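Local coordinates for protein cyclodipeptide synthase, BtCDPS (Bacillus thermoamylovorans, PDB 6ZTU) that belongs to the cyclodipeptide synthases and probably joins two aminoacyl groups, taken from aminoacyl-tRNAs in this family, into a cyclic dipeptide, at residues 40-43 and 44-48; 90-93 and 94-98. One frame throughout, in Å; residues are numbered along the deposited sequence.

Contact 1: residues 40-43 and 44-48; sequences FSQN and YIHQL
Y44 extends CG away from its amide (chi1 -177°), which carries its ring back toward the ring of F40 at the start of helix 42-55. They form an offset edge-to-face pair, the edge of Y44 turned toward the face of F40, planes 68° apart; Y44 CE2 comes to 3.7 Å from F40 CE1. L48, one turn on, touches both rings: its CD1 lies at the edge of F40, 3.9 Å from F40 CE1, and its CG lies over one face of the Y44 ring, toward the rim. I45 CD1 reaches back to F40 O at 3.7 Å.

S41 is the N-cap. Its side chain is turned between its own N and carbonyl carbon (chi1 65°), which swings the hydroxyl over the helix end, and there S41 OG accepts from Y44 N at 3.1 Å in a fairly straight bond. A valine here would probably leave Y44 N without its capping acceptor and fray the first turn. S41 O meanwhile takes I45 N at 3.0 Å, the first of the backbone bonds that carry the helix on.

Q42 and H46 lie side by side on another flank, Q42 CG 3.8 Å from H46 CD2, and both share the carboxylate of E99 as a partner; H46 ND1 also bonds K103. Those residues belong to helix 79-103, against which this turn packs, with I45 on H93 and S97. Helix 42-55 is the crossover of the beta-alpha-beta unit between strands 28-32 and 58-63.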
loop_
_atom_site.group_PDB
_atom_site.type_symbol
_atom_site.label_atom_id
_atom_site.label_comp_id
_atom_site.label_asym_id
_atom_site.label_seq_id
_atom_site.Cartn_x
_atom_site.Cartn_y
_atom_site.Cartn_z
ATOM N N PHE A 40 5.990 -10.961 -1.726
ATOM C CA PHE A 40 4.606 -11.311 -2.050
ATOM C C PHE A 40 4.567 -12.488 -3.022
ATOM O O PHE A 40 4.121 -12.400 -4.165
ATOM C CB PHE A 40 3.866 -10.094 -2.581
ATOM C CG PHE A 40 3.692 -9.028 -1.549
ATOM C CD1 PHE A 40 2.646 -9.092 -0.645
ATOM C CD2 PHE A 40 4.599 -7.989 -1.454
ATOM C CE1 PHE A 40 2.492 -8.114 0.330
ATOM C CE2 PHE A 40 4.459 -7.010 -0.484
ATOM C CZ PHE A 40 3.399 -7.074 0.410
ATOM N N SER A 41 5.047 -13.616 -2.516
ATOM C CA SER A 41 4.898 -14.904 -3.167
ATOM C C SER A 41 3.449 -15.374 -3.076
ATOM O O SER A 41 2.631 -14.829 -2.330
ATOM C CB SER A 41 5.803 -15.934 -2.500
ATOM O OG SER A 41 5.381 -16.148 -1.157
ATOM N N GLN A 42 3.139 -16.427 -3.834
ATOM C CA GLN A 42 1.832 -17.058 -3.703
ATOM C C GLN A 42 1.566 -17.461 -2.257
ATOM O O GLN A 42 0.495 -17.180 -1.705
ATOM C CB GLN A 42 1.752 -18.272 -4.632
ATOM C CG GLN A 42 0.454 -19.034 -4.539
ATOM C CD GLN A 42 0.419 -20.217 -5.486
ATOM O OE1 GLN A 42 1.452 -20.807 -5.794
ATOM N NE2 GLN A 42 -0.770 -20.562 -5.962
ATOM N N ASN A 43 2.544 -18.105 -1.614
ATOM C CA ASN A 43 2.344 -18.578 -0.246
ATOM C C ASN A 43 2.067 -17.432 0.721
ATOM O O ASN A 43 1.185 -17.543 1.583
ATOM C CB ASN A 43 3.559 -19.373 0.223
ATOM C CG ASN A 43 3.295 -20.121 1.511
ATOM O OD1 ASN A 43 2.282 -20.805 1.648
ATOM N ND2 ASN A 43 4.199 -19.976 2.478
ATOM N N TYR A 44 2.827 -16.339 0.618
ATOM C CA TYR A 44 2.640 -15.221 1.540
ATOM C C TYR A 44 1.292 -14.545 1.323
ATOM O O TYR A 44 0.605 -14.185 2.288
ATOM C CB TYR A 44 3.771 -14.209 1.381
ATOM C CG TYR A 44 3.705 -13.050 2.357
ATOM C CD1 TYR A 44 3.933 -13.246 3.712
ATOM C CD2 TYR A 44 3.410 -11.763 1.922
ATOM C CE1 TYR A 44 3.877 -12.193 4.611
ATOM C CE2 TYR A 44 3.360 -10.692 2.819
ATOM C CZ TYR A 44 3.592 -10.918 4.162
ATOM O OH TYR A 44 3.534 -9.876 5.068
ATOM N N ILE A 45 0.900 -14.356 0.062
ATOM C CA ILE A 45 -0.407 -13.764 -0.215
ATOM C C ILE A 45 -1.515 -14.632 0.382
ATOM O O ILE A 45 -2.467 -14.125 0.992
ATOM C CB ILE A 45 -0.571 -13.541 -1.733
ATOM C CG1 ILE A 45 0.255 -12.323 -2.170
ATOM C CG2 ILE A 45 -2.037 -13.366 -2.105
ATOM C CD1 ILE A 45 0.414 -12.171 -3.683
ATOM N N HIS A 46 -1.381 -15.958 0.268
ATOM C CA HIS A 46 -2.351 -16.841 0.910
ATOM C C HIS A 46 -2.346 -16.670 2.425
ATOM O O HIS A 46 -3.407 -16.641 3.058
ATOM C CB HIS A 46 -2.074 -18.294 0.523
ATOM C CG HIS A 46 -2.742 -18.708 -0.753
ATOM N ND1 HIS A 46 -3.923 -19.424 -0.779
ATOM C CD2 HIS A 46 -2.407 -18.486 -2.047
ATOM C CE1 HIS A 46 -4.280 -19.633 -2.035
ATOM N NE2 HIS A 46 -3.379 -19.072 -2.824
ATOM N N GLN A 47 -1.161 -16.541 3.027
ATOM C CA GLN A 47 -1.098 -16.345 4.469
ATOM C C GLN A 47 -1.805 -15.059 4.873
ATOM O O GLN A 47 -2.571 -15.041 5.839
ATOM C CB GLN A 47 0.356 -16.321 4.927
ATOM C CG GLN A 47 1.046 -17.668 4.885
ATOM C CD GLN A 47 2.291 -17.667 5.743
ATOM O OE1 GLN A 47 3.125 -16.775 5.629
ATOM N NE2 GLN A 47 2.417 -18.659 6.618
ATOM N N LEU A 48 -1.562 -13.970 4.132
ATOM C CA LEU A 48 -2.214 -12.697 4.443
ATOM C C LEU A 48 -3.728 -12.839 4.418
ATOM O O LEU A 48 -4.427 -12.377 5.328
ATOM C CB LEU A 48 -1.783 -11.617 3.451
ATOM C CG LEU A 48 -0.348 -11.100 3.465
ATOM C CD1 LEU A 48 -0.157 -10.157 2.291
ATOM C CD2 LEU A 48 -0.070 -10.385 4.784
#

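Contact 2: residues 90-93 and 94-98; sequences IRRH and FRFSE
F94 N bonds I90 O at 2.9 Å, and CB of F94 rests 3.4 Å from that same I90 O before the ring leads away from the other residues. R95 comes next. Its N takes R91 O, while its guanidinium, brought round by a bend at chi3, folds back along the helix: R95 NH2 is 3.8 Å from R92 CA, which lies over one face of the group near the rim. R91 and R92 carry like charge, but their charged atoms are not in contact with those of R95.

F96 makes the main side-chain contact with R92. The ring sits beside the arginine's alkyl chain, F96 CE2 3.4 Å from R92 CG, and its plane stands 71° from the guanidinium; R92 NH1 lies at the ring edge, in its plane. R92 O is over one face of the same ring, and also accepts F96 N at 3.1 Å in an almost linear bond, 178° at the hydrogen. The guanidinium has a salt bridge to E89 as well.

S97 grips H93 O twice, OG at 2.8 Å and N at 2.9 Å, from opposite faces of the carbonyl plane, which satisfies the buried hydroxyl inside its own helix.

This part of helix 79-103 lies over the edge of the sheet: I90 and H93 touch L63 of strand 58-63, F94 and S97 touch I110 of strand 110-112, and on helix 42-55 S97 meets I49 and F96 meets Q42.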
loop_
_atom_site.group_PDB
_atom_site.type_symbol
_atom_site.label_atom_id
_atom_site.label_comp_id
_atom_site.label_asym_id
_atom_site.label_seq_id
_atom_site.Cartn_x
_atom_site.Cartn_y
_atom_site.Cartn_z
ATOM N N ILE A 90 0.675 -7.473 -11.984
ATOM C CA ILE A 90 -0.662 -7.285 -11.425
ATOM C C ILE A 90 -1.534 -8.516 -11.668
ATOM O O ILE A 90 -2.325 -8.913 -10.803
ATOM C CB ILE A 90 -1.299 -6.006 -12.003
ATOM C CG1 ILE A 90 -0.425 -4.780 -11.706
ATOM C CG2 ILE A 90 -2.702 -5.796 -11.460
ATOM C CD1 ILE A 90 0.107 -4.715 -10.288
ATOM N N ARG A 91 -1.406 -9.146 -12.837
ATOM C CA ARG A 91 -2.184 -10.354 -13.091
ATOM C C ARG A 91 -1.766 -11.482 -12.156
ATOM O O ARG A 91 -2.613 -12.248 -11.681
ATOM C CB ARG A 91 -2.040 -10.776 -14.553
ATOM C CG ARG A 91 -2.719 -9.832 -15.531
ATOM C CD ARG A 91 -2.590 -10.337 -16.963
ATOM N NE ARG A 91 -3.348 -11.568 -17.159
ATOM C CZ ARG A 91 -4.645 -11.608 -17.453
ATOM N NH1 ARG A 91 -5.335 -10.479 -17.584
ATOM N NH2 ARG A 91 -5.255 -12.777 -17.614
ATOM N N ARG A 92 -0.467 -11.581 -11.853
ATOM C CA ARG A 92 -0.005 -12.574 -10.886
ATOM C C ARG A 92 -0.600 -12.310 -9.505
ATOM O O ARG A 92 -1.115 -13.222 -8.849
ATOM C CB ARG A 92 1.526 -12.582 -10.824
ATOM C CG ARG A 92 2.104 -13.675 -9.932
ATOM C CD ARG A 92 3.639 -13.676 -9.910
ATOM N NE ARG A 92 4.201 -12.445 -9.354
ATOM C CZ ARG A 92 4.500 -12.253 -8.066
ATOM N NH1 ARG A 92 4.300 -13.215 -7.166
ATOM N NH2 ARG A 92 5.004 -11.088 -7.670
ATOM N N HIS A 93 -0.539 -11.059 -9.046
ATOM C CA HIS A 93 -1.098 -10.728 -7.739
ATOM C C HIS A 93 -2.595 -11.013 -7.693
ATOM O O HIS A 93 -3.107 -11.537 -6.696
ATOM C CB HIS A 93 -0.832 -9.258 -7.408
ATOM C CG HIS A 93 0.587 -8.967 -7.029
ATOM N ND1 HIS A 93 1.094 -7.685 -6.979
ATOM C CD2 HIS A 93 1.611 -9.789 -6.696
ATOM C CE1 HIS A 93 2.367 -7.732 -6.623
ATOM N NE2 HIS A 93 2.706 -8.996 -6.449
ATOM N N PHE A 94 -3.313 -10.662 -8.762
ATOM C CA PHE A 94 -4.750 -10.913 -8.792
ATOM C C PHE A 94 -5.048 -12.406 -8.722
ATOM O O PHE A 94 -5.914 -12.836 -7.953
ATOM C CB PHE A 94 -5.369 -10.296 -10.047
ATOM C CG PHE A 94 -6.875 -10.301 -10.043
ATOM C CD1 PHE A 94 -7.582 -11.451 -10.366
ATOM C CD2 PHE A 94 -7.586 -9.159 -9.705
ATOM C CE1 PHE A 94 -8.976 -11.459 -10.352
ATOM C CE2 PHE A 94 -8.977 -9.160 -9.687
ATOM C CZ PHE A 94 -9.671 -10.309 -10.012
ATOM N N ARG A 95 -4.336 -13.210 -9.513
ATOM C CA ARG A 95 -4.576 -14.653 -9.516
ATOM C C ARG A 95 -4.430 -15.240 -8.117
ATOM O O ARG A 95 -5.342 -15.907 -7.611
ATOM C CB ARG A 95 -3.613 -15.348 -10.482
ATOM C CG ARG A 95 -3.793 -16.871 -10.551
ATOM C CD ARG A 95 -2.695 -17.533 -11.381
ATOM N NE ARG A 95 -2.127 -16.604 -12.358
ATOM C CZ ARG A 95 -0.829 -16.329 -12.470
ATOM N NH1 ARG A 95 0.051 -16.926 -11.670
ATOM N NH2 ARG A 95 -0.410 -15.458 -13.383
ATOM N N PHE A 96 -3.284 -14.996 -7.474
ATOM C CA PHE A 96 -3.043 -15.571 -6.153
ATOM C C PHE A 96 -4.030 -15.036 -5.129
ATOM O O PHE A 96 -4.471 -15.773 -4.241
ATOM C CB PHE A 96 -1.612 -15.281 -5.698
ATOM C CG PHE A 96 -0.558 -15.922 -6.553
ATOM C CD1 PHE A 96 -0.834 -17.079 -7.270
ATOM C CD2 PHE A 96 0.715 -15.376 -6.633
ATOM C CE1 PHE A 96 0.138 -17.667 -8.060
ATOM C CE2 PHE A 96 1.693 -15.969 -7.415
ATOM C CZ PHE A 96 1.398 -17.113 -8.134
ATOM N N SER A 97 -4.358 -13.746 -5.209
ATOM C CA SER A 97 -5.329 -13.191 -4.274
ATOM C C SER A 97 -6.710 -13.799 -4.491
ATOM O O SER A 97 -7.398 -14.143 -3.527
ATOM C CB SER A 97 -5.382 -11.668 -4.414
ATOM O OG SER A 97 -4.107 -11.107 -4.136
ATOM N N GLU A 98 -7.134 -13.920 -5.750
ATOM C CA GLU A 98 -8.439 -14.512 -6.030
ATOM C C GLU A 98 -8.521 -15.937 -5.492
ATOM O O GLU A 98 -9.518 -16.308 -4.861
ATOM C CB GLU A 98 -8.708 -14.476 -7.533
ATOM C CG GLU A 98 -10.125 -14.843 -7.924
ATOM C CD GLU A 98 -10.303 -16.333 -8.130
ATOM O OE1 GLU A 98 -9.297 -17.022 -8.422
ATOM O OE2 GLU A 98 -11.450 -16.816 -7.993
#

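Overall arrangement
Contact 1 closes before contact 2 opens, and their centres lie about 10 Å apart on the same side of the chain's centre. Each covers about two turns of helix, contact 1 at the N-terminal end of helix 42-55 and contact 2 within helix 79-103, and the two helices pack directly: Q42 CA is 3.6 Å from F96 CD2, I45 CG2 is 3.7 Å from S97 OG, and R92 NH1 probably hydrogen-bonds F40 O at 3.1 Å. The side chains of F40 and I90 lie about 6 and 7 Å from the bound hexanediol. F40 and H93 touch I33, and I90 touches L63 and A64, all pocket-lining, so the interface lies in its second shell.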